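Local atomic coordinates of heme oxygenase (Chlamydomonas reinhardtii, PDB entry 4RAJ), a protein that probably catalyses the oxygen-dependent opening of the heme ring to biliverdin, with release of iron and carbon monoxide, and is seen here without heme. Residues V88-G91 against G92-A96; K159-A162 against R163-Q167; T180-N184 against N185-S189. All coordinates share one frame; numbering follows the deposited sequence.

Contact 1: residues V88-G91 against G92-A96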
loop_
_atom_site.group_PDB
_atom_site.type_symbol
_atom_site.label_atom_id
_atom_site.label_comp_id
_atom_site.label_asym_id
_atom_site.label_seq_id
_atom_site.Cartn_x
_atom_site.Cartn_y
_atom_site.Cartn_z
ATOM N N VAL A 88 12.288 2.245 10.703
ATOM C CA VAL A 88 11.309 3.030 9.950
ATOM C C VAL A 88 10.136 2.149 9.483
ATOM O O VAL A 88 9.017 2.629 9.306
ATOM C CB VAL A 88 11.962 3.758 8.728
ATOM C CG1 VAL A 88 13.024 4.760 9.197
ATOM C CG2 VAL A 88 12.571 2.778 7.739
ATOM N N LEU A 89 10.378 0.852 9.327
ATOM C CA LEU A 89 9.315 -0.069 8.915
ATOM C C LEU A 89 8.393 -0.470 10.061
ATOM O O LEU A 89 7.173 -0.543 9.904
ATOM C CB LEU A 89 9.915 -1.341 8.298
ATOM C CG LEU A 89 10.601 -1.215 6.947
ATOM C CD1 LEU A 89 11.290 -2.532 6.579
ATOM C CD2 LEU A 89 9.589 -0.838 5.887
ATOM N N LYS A 90 8.989 -0.746 11.214
ATOM C CA LYS A 90 8.260 -1.337 12.318
ATOM C C LYS A 90 7.786 -0.287 13.313
ATOM O O LYS A 90 7.385 -0.628 14.415
ATOM C CB LYS A 90 9.133 -2.379 13.023
ATOM C CG LYS A 90 9.715 -3.440 12.081
ATOM C CD LYS A 90 8.633 -4.313 11.464
ATOM C CE LYS A 90 7.828 -5.033 12.523
ATOM N NZ LYS A 90 6.890 -6.015 11.916
ATOM N N GLY A 91 7.817 0.985 12.922
ATOM C CA GLY A 91 7.481 2.051 13.857
ATOM C C GLY A 91 6.166 2.755 13.580
ATOM O O GLY A 91 5.940 3.870 14.053
ATOM N N GLY A 92 5.294 2.106 12.817
ATOM C CA GLY A 92 3.980 2.652 12.518
ATOM C C GLY A 92 3.595 2.666 11.045
ATOM O O GLY A 92 2.450 2.957 10.704
ATOM N N LEU A 93 4.539 2.375 10.159
ATOM C CA LEU A 93 4.231 2.399 8.742
ATOM C C LEU A 93 3.233 1.326 8.331
ATOM O O LEU A 93 2.437 1.547 7.411
ATOM C CB LEU A 93 5.499 2.215 7.904
ATOM C CG LEU A 93 6.206 3.388 7.223
ATOM C CD1 LEU A 93 7.189 2.839 6.198
ATOM C CD2 LEU A 93 5.256 4.376 6.573
ATOM N N TYR A 94 3.314 0.158 8.977
ATOM C CA TYR A 94 2.529 -1.004 8.564
ATOM C C TYR A 94 1.022 -0.713 8.608
ATOM O O TYR A 94 0.541 -0.043 9.530
ATOM C CB TYR A 94 2.841 -2.215 9.446
ATOM C CG TYR A 94 4.079 -3.008 9.055
ATOM C CD1 TYR A 94 5.095 -2.445 8.283
ATOM C CD2 TYR A 94 4.219 -4.335 9.453
ATOM C CE1 TYR A 94 6.229 -3.191 7.932
ATOM C CE2 TYR A 94 5.341 -5.082 9.110
ATOM C CZ TYR A 94 6.346 -4.505 8.358
ATOM O OH TYR A 94 7.463 -5.265 8.022
ATOM N N ARG A 95 0.300 -1.262 7.630
ATOM C CA ARG A 95 -1.103 -0.960 7.381
ATOM C C ARG A 95 -2.051 -2.155 7.515
ATOM O O ARG A 95 -3.252 -1.949 7.650
ATOM C CB ARG A 95 -1.293 -0.390 5.954
ATOM C CG ARG A 95 -0.617 0.946 5.665
ATOM C CD ARG A 95 -1.278 2.074 6.492
ATOM N NE ARG A 95 -0.636 2.230 7.797
ATOM C CZ ARG A 95 -1.166 2.898 8.826
ATOM N NH1 ARG A 95 -2.357 3.471 8.702
ATOM N NH2 ARG A 95 -0.508 2.986 9.985
ATOM N N ALA A 96 -1.558 -3.387 7.415
ATOM C CA ALA A 96 -2.503 -4.530 7.339
ATOM C C ALA A 96 -3.432 -4.617 8.579
ATOM O O ALA A 96 -4.631 -4.884 8.435
ATOM C CB ALA A 96 -1.757 -5.852 7.135
HETATM O O HOH W 1 5.022 -0.477 11.387
#
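In the turn that joins helix 86-89 to helix 96-107, the ring of Y94 folds back against L89 and K90. CD1 of Y94 comes to 3.3 Å from L89 O, reached obliquely, and CE1 lies 4.1 Å from L89 CB. K90 crosses the same ring at a slant. Folded at chi2 and chi3 (both near -60°), its chain curls back and leaves NZ 3.3 Å from Y94 CE2, yet the polar ends of both side chains share a partner outside the turn: D72 forms a salt bridge with K90 and accepts a hydrogen bond from Y94 OH. Inside the turn a water does what direct backbone bonds do not. It donates to L89 O at 2.6 Å and accepts from the backbone N atoms of G92 and Y94, so three otherwise separated groups are gripped together. The positive phi of G92, 130°, is a glycine conformation that lets the chain reverse here. The next residue, L93, packs its CG 3.6 Å from V88 O, a buried carbonyl with no polar partner in the model. Farther along, R95 NH2 reaches back to G92 O at 3.0 Å, nearly in line with the carbonyl (167°), and NE bonds to L93 O at 3.2 Å. This is a tight interhelical turn with a positive-phi glycine and a bridging water, one of the connections of the all-helical heme oxygenase fold.

Contact 2: residues K159-A162 against R163-Q167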
loop_
_atom_site.group_PDB
_atom_site.type_symbol
_atom_site.label_atom_id
_atom_site.label_comp_id
_atom_site.label_asym_id
_atom_site.label_seq_id
_atom_site.Cartn_x
_atom_site.Cartn_y
_atom_site.Cartn_z
ATOM N N LYS A 159 -9.607 9.136 3.735
ATOM C CA LYS A 159 -10.028 9.081 5.130
ATOM C C LYS A 159 -11.037 10.184 5.467
ATOM O O LYS A 159 -12.081 9.931 6.083
ATOM C CB LYS A 159 -8.795 9.184 6.032
ATOM C CG LYS A 159 -9.052 9.640 7.438
ATOM C CD LYS A 159 -7.768 9.505 8.226
ATOM C CE LYS A 159 -7.771 10.388 9.437
ATOM N NZ LYS A 159 -6.640 10.057 10.344
ATOM N N ARG A 160 -10.730 11.404 5.038
ATOM C CA ARG A 160 -11.608 12.543 5.296
ATOM C C ARG A 160 -12.982 12.376 4.645
ATOM O O ARG A 160 -14.013 12.728 5.248
ATOM C CB ARG A 160 -10.949 13.843 4.815
ATOM C CG ARG A 160 -10.070 14.505 5.873
ATOM C CD ARG A 160 -9.169 15.577 5.271
ATOM N NE ARG A 160 -7.760 15.319 5.569
ATOM C CZ ARG A 160 -6.735 15.866 4.918
ATOM N NH1 ARG A 160 -6.954 16.707 3.916
ATOM N NH2 ARG A 160 -5.489 15.564 5.267
ATOM N N TRP A 161 -13.003 11.863 3.418
ATOM C CA TRP A 161 -14.259 11.603 2.718
ATOM C C TRP A 161 -15.046 10.485 3.383
ATOM O O TRP A 161 -16.256 10.606 3.567
ATOM C CB TRP A 161 -14.013 11.252 1.245
ATOM C CG TRP A 161 -13.952 12.438 0.346
ATOM C CD1 TRP A 161 -12.867 12.893 -0.342
ATOM C CD2 TRP A 161 -15.025 13.334 0.041
ATOM N NE1 TRP A 161 -13.199 14.019 -1.056
ATOM C CE2 TRP A 161 -14.519 14.308 -0.839
ATOM C CE3 TRP A 161 -16.363 13.413 0.439
ATOM C CZ2 TRP A 161 -15.309 15.347 -1.339
ATOM C CZ3 TRP A 161 -17.143 14.447 -0.052
ATOM C CH2 TRP A 161 -16.613 15.398 -0.935
ATOM N N ALA A 162 -14.373 9.399 3.745
ATOM C CA ALA A 162 -15.052 8.308 4.445
ATOM C C ALA A 162 -15.737 8.810 5.712
ATOM O O ALA A 162 -16.902 8.485 5.977
ATOM C CB ALA A 162 -14.063 7.186 4.788
ATOM N N ARG A 163 -15.018 9.613 6.495
ATOM C CA ARG A 163 -15.570 10.102 7.752
ATOM C C ARG A 163 -16.775 11.019 7.505
ATOM O O ARG A 163 -17.764 10.968 8.235
ATOM C CB ARG A 163 -14.494 10.827 8.565
ATOM C CG ARG A 163 -14.991 11.422 9.877
ATOM C CD ARG A 163 -13.934 11.341 10.978
ATOM N NE ARG A 163 -13.730 9.969 11.445
ATOM C CZ ARG A 163 -12.658 9.232 11.188
ATOM N NH1 ARG A 163 -12.593 7.988 11.657
ATOM N NH2 ARG A 163 -11.653 9.725 10.467
ATOM N N LYS A 164 -16.700 11.827 6.456
ATOM C CA LYS A 164 -17.780 12.752 6.130
ATOM C C LYS A 164 -19.027 12.014 5.635
ATOM O O LYS A 164 -20.127 12.212 6.142
ATOM C CB LYS A 164 -17.315 13.761 5.073
ATOM C CG LYS A 164 -18.325 14.869 4.786
ATOM C CD LYS A 164 -17.811 15.816 3.717
ATOM C CE LYS A 164 -18.519 17.165 3.777
ATOM N NZ LYS A 164 -17.990 18.012 4.887
ATOM N N ILE A 165 -18.848 11.157 4.644
ATOM C CA ILE A 165 -19.975 10.505 3.996
ATOM C C ILE A 165 -20.608 9.421 4.871
ATOM O O ILE A 165 -21.835 9.282 4.908
ATOM C CB ILE A 165 -19.547 9.916 2.643
ATOM C CG1 ILE A 165 -19.141 11.052 1.700
ATOM C CG2 ILE A 165 -20.669 9.091 2.026
ATOM C CD1 ILE A 165 -18.690 10.598 0.334
ATOM N N PHE A 166 -19.778 8.673 5.592
ATOM C CA PHE A 166 -20.284 7.585 6.421
ATOM C C PHE A 166 -20.590 8.041 7.834
ATOM O O PHE A 166 -20.984 7.230 8.665
ATOM C CB PHE A 166 -19.289 6.429 6.475
ATOM C CG PHE A 166 -19.060 5.761 5.146
ATOM C CD1 PHE A 166 -20.078 5.677 4.206
ATOM C CD2 PHE A 166 -17.823 5.218 4.840
ATOM C CE1 PHE A 166 -19.875 5.065 2.984
ATOM C CE2 PHE A 166 -17.606 4.604 3.615
ATOM C CZ PHE A 166 -18.635 4.530 2.683
ATOM N N GLN A 167 -20.377 9.328 8.098
ATOM C CA GLN A 167 -20.610 9.926 9.417
ATOM C C GLN A 167 -19.936 9.139 10.530
ATOM O O GLN A 167 -20.573 8.747 11.513
ATOM C CB GLN A 167 -22.110 10.043 9.692
ATOM C CG GLN A 167 -22.820 10.956 8.731
ATOM C CD GLN A 167 -24.304 11.030 9.010
ATOM O OE1 GLN A 167 -24.734 11.049 10.165
ATOM N NE2 GLN A 167 -25.099 11.061 7.952
#
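K159 and R163 both start with CG opposite the backbone N (chi1 159° and 178°), which sends two cationic side chains off one side of helix 155-165, side by side and pointing the same way. K159 then runs straight out, whereas R163 bends at chi2 and chi3 and brings NH2 to 4.0 Å from K159 CG, meeting it obliquely. The charged atoms themselves, K159 NZ and R163 NH2, stay 5.0 Å apart, each group having its own partners: K159 forms a salt bridge with D178, and R163 hydrogen-bonds through NE to P169 O and through NH1 to T174 OG1. A second i to i+4 pair lies farther round the helix, where I165 crosses W161 obliquely and places CD1 3.7 Å from CE3 of the indole. K164 runs alongside that indole, its CD 4.1 Å from W161 CZ3. In the third pair, A162 and F166, the ring carbon CD2 of F166 is 4.2 Å from A162 CB, and the ring continues to an edge-to-face stack with Y53. Backbone bonds of the alpha-helical pattern carry all three pairs; that from I165 N to W161 O, 2.9 Å long, is close to straight at 174°. Beyond F166, Q167 leaves the helix with positive phi. Over these last turns the side chains meet mainly through apolar groups or the aliphatic parts of lysines, while the two neighbouring cations would probably be tolerated because D178 offsets K159 and oxygen acceptors in the following loop hold the guanidinium of R163.

Contact 3: residues T180-N184 against N185-S189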
loop_
_atom_site.group_PDB
_atom_site.type_symbol
_atom_site.label_atom_id
_atom_site.label_comp_id
_atom_site.label_asym_id
_atom_site.label_seq_id
_atom_site.Cartn_x
_atom_site.Cartn_y
_atom_site.Cartn_z
ATOM N N THR A 180 -1.758 6.904 14.720
ATOM C CA THR A 180 -2.023 7.399 16.068
ATOM C C THR A 180 -0.792 7.394 16.985
ATOM O O THR A 180 -0.868 7.858 18.126
ATOM C CB THR A 180 -3.123 6.573 16.730
ATOM O OG1 THR A 180 -2.661 5.225 16.879
ATOM C CG2 THR A 180 -4.373 6.583 15.866
ATOM N N GLY A 181 0.329 6.868 16.496
ATOM C CA GLY A 181 1.572 6.909 17.247
ATOM C C GLY A 181 2.529 7.913 16.627
ATOM O O GLY A 181 2.353 9.116 16.763
ATOM N N GLU A 182 3.550 7.415 15.937
ATOM C CA GLU A 182 4.400 8.265 15.105
ATOM C C GLU A 182 3.557 8.945 14.021
ATOM O O GLU A 182 2.711 8.302 13.409
ATOM C CB GLU A 182 5.507 7.432 14.453
ATOM C CG GLU A 182 6.670 8.235 13.904
ATOM C CD GLU A 182 7.601 8.731 14.989
ATOM O OE1 GLU A 182 8.299 7.894 15.603
ATOM O OE2 GLU A 182 7.632 9.956 15.230
ATOM N N SER A 183 3.794 10.228 13.761
ATOM C CA SER A 183 2.978 10.933 12.766
ATOM C C SER A 183 3.233 10.402 11.358
ATOM O O SER A 183 4.326 9.927 11.064
ATOM C CB SER A 183 3.251 12.429 12.794
ATOM O OG SER A 183 4.556 12.712 12.303
ATOM N N ASN A 184 2.225 10.504 10.494
ATOM C CA ASN A 184 2.384 10.103 9.099
ATOM C C ASN A 184 3.520 10.888 8.444
ATOM O O ASN A 184 4.331 10.331 7.703
ATOM C CB ASN A 184 1.064 10.276 8.313
ATOM C CG ASN A 184 0.470 11.682 8.424
ATOM O OD1 ASN A 184 0.610 12.360 9.442
ATOM N ND2 ASN A 184 -0.210 12.119 7.366
ATOM N N ASN A 185 3.599 12.178 8.752
ATOM C CA ASN A 185 4.642 13.022 8.178
ATOM C C ASN A 185 6.042 12.577 8.575
ATOM O O ASN A 185 6.940 12.540 7.737
ATOM C CB ASN A 185 4.424 14.476 8.581
ATOM C CG ASN A 185 3.100 15.011 8.091
ATOM O OD1 ASN A 185 2.758 14.869 6.913
ATOM N ND2 ASN A 185 2.343 15.633 8.989
ATOM N N THR A 186 6.225 12.232 9.847
ATOM C CA THR A 186 7.536 11.781 10.309
ATOM C C THR A 186 7.903 10.437 9.680
ATOM O O THR A 186 9.038 10.248 9.231
ATOM C CB THR A 186 7.586 11.683 11.855
ATOM O OG1 THR A 186 7.415 12.989 12.419
ATOM C CG2 THR A 186 8.922 11.113 12.333
ATOM N N LEU A 187 6.945 9.514 9.625
ATOM C CA LEU A 187 7.212 8.182 9.073
ATOM C C LEU A 187 7.613 8.276 7.614
ATOM O O LEU A 187 8.551 7.622 7.150
ATOM C CB LEU A 187 5.986 7.281 9.211
ATOM C CG LEU A 187 5.645 6.884 10.650
ATOM C CD1 LEU A 187 4.206 6.391 10.717
ATOM C CD2 LEU A 187 6.602 5.803 11.109
ATOM N N ARG A 188 6.898 9.116 6.887
ATOM C CA ARG A 188 7.154 9.252 5.464
ATOM C C ARG A 188 8.520 9.901 5.204
ATOM O O ARG A 188 9.276 9.407 4.367
ATOM C CB ARG A 188 6.015 10.025 4.805
ATOM C CG ARG A 188 6.408 10.798 3.594
ATOM C CD ARG A 188 5.217 11.091 2.701
ATOM N NE ARG A 188 5.671 11.020 1.315
ATOM C CZ ARG A 188 4.889 11.107 0.249
ATOM N NH1 ARG A 188 3.603 11.298 0.411
ATOM N NH2 ARG A 188 5.396 11.023 -0.979
ATOM N N SER A 189 8.850 10.975 5.922
ATOM C CA SER A 189 10.107 11.678 5.665
ATOM C C SER A 189 11.309 10.831 6.101
ATOM O O SER A 189 12.349 10.832 5.437
ATOM C CB SER A 189 10.136 13.035 6.371
ATOM O OG SER A 189 10.222 12.876 7.774
HETATM O O HOH W 2 5.789 11.822 14.735
#
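Hydrogen bonds join S183, the N-cap of helix 184-200, to T186 in its first turn. A chi1 of 69° turns S183 OG between its own backbone N and carbonyl carbon, where it accepts from T186 N at 3.0 Å, with an angle of 155° at the hydrogen. The two hydroxyls, S183 OG and T186 OG1, are 2.9 Å apart. Next, L187 N donates to S183 O at 3.0 Å, and R188 N donates to N184 O at 3.0 Å, so the regular helical ladder takes over from the cap.

A water supplies the second group of bonds. It accepts from S183 N at 2.7 Å, donates to E182 OE2 at 2.7 Å and also bonds T186 OG1. The reciprocal bond of a capping box, from S183 N to the side chain of T186, is not made directly; the water joins the two instead. The carboxylate of E182 lies near the first turn, where the partial positive charge of a helix start would probably favour its negative form.

Apolar contact is the third kind. With E182 CG opposite the backbone N (chi1 -163°), its methylene carbon meets L187 CG at 3.7 Å, crossing obliquely. The pair occupies the positions of a hydrophobic staple, one residue before the cap and four after it, but on the E182 side the apolar contact comes from methylene groups alone, short of a true staple. OE2 of E182 also passes 3.4 Å from T186 CG2.

Around this helix start, N184 ND2 bonds A152 O just beyond helix 140-151, and L187 packs on Y179 and on L93 of the turn before helix 96-107.

In the fold
All three contacts are local and follow one another in series along the chain, so none nests within or crosses another. Contact 1 closes the short turn leading from helix 86-89 into helix 96-107. Contact 2 comes much later, in the last turns of helix 155-165, and contact 3 opens helix 184-200, the next helix in the chain. Contacts 1 and 3 meet in space: G91 O packs against L187 and E182, tying the early turn to the later helix start. Contact 2 touches neither, but the loop after helix 155-165 links it to contact 1, since D178 pairs with K159 through its carboxylate and with R95 through its backbone carbonyl.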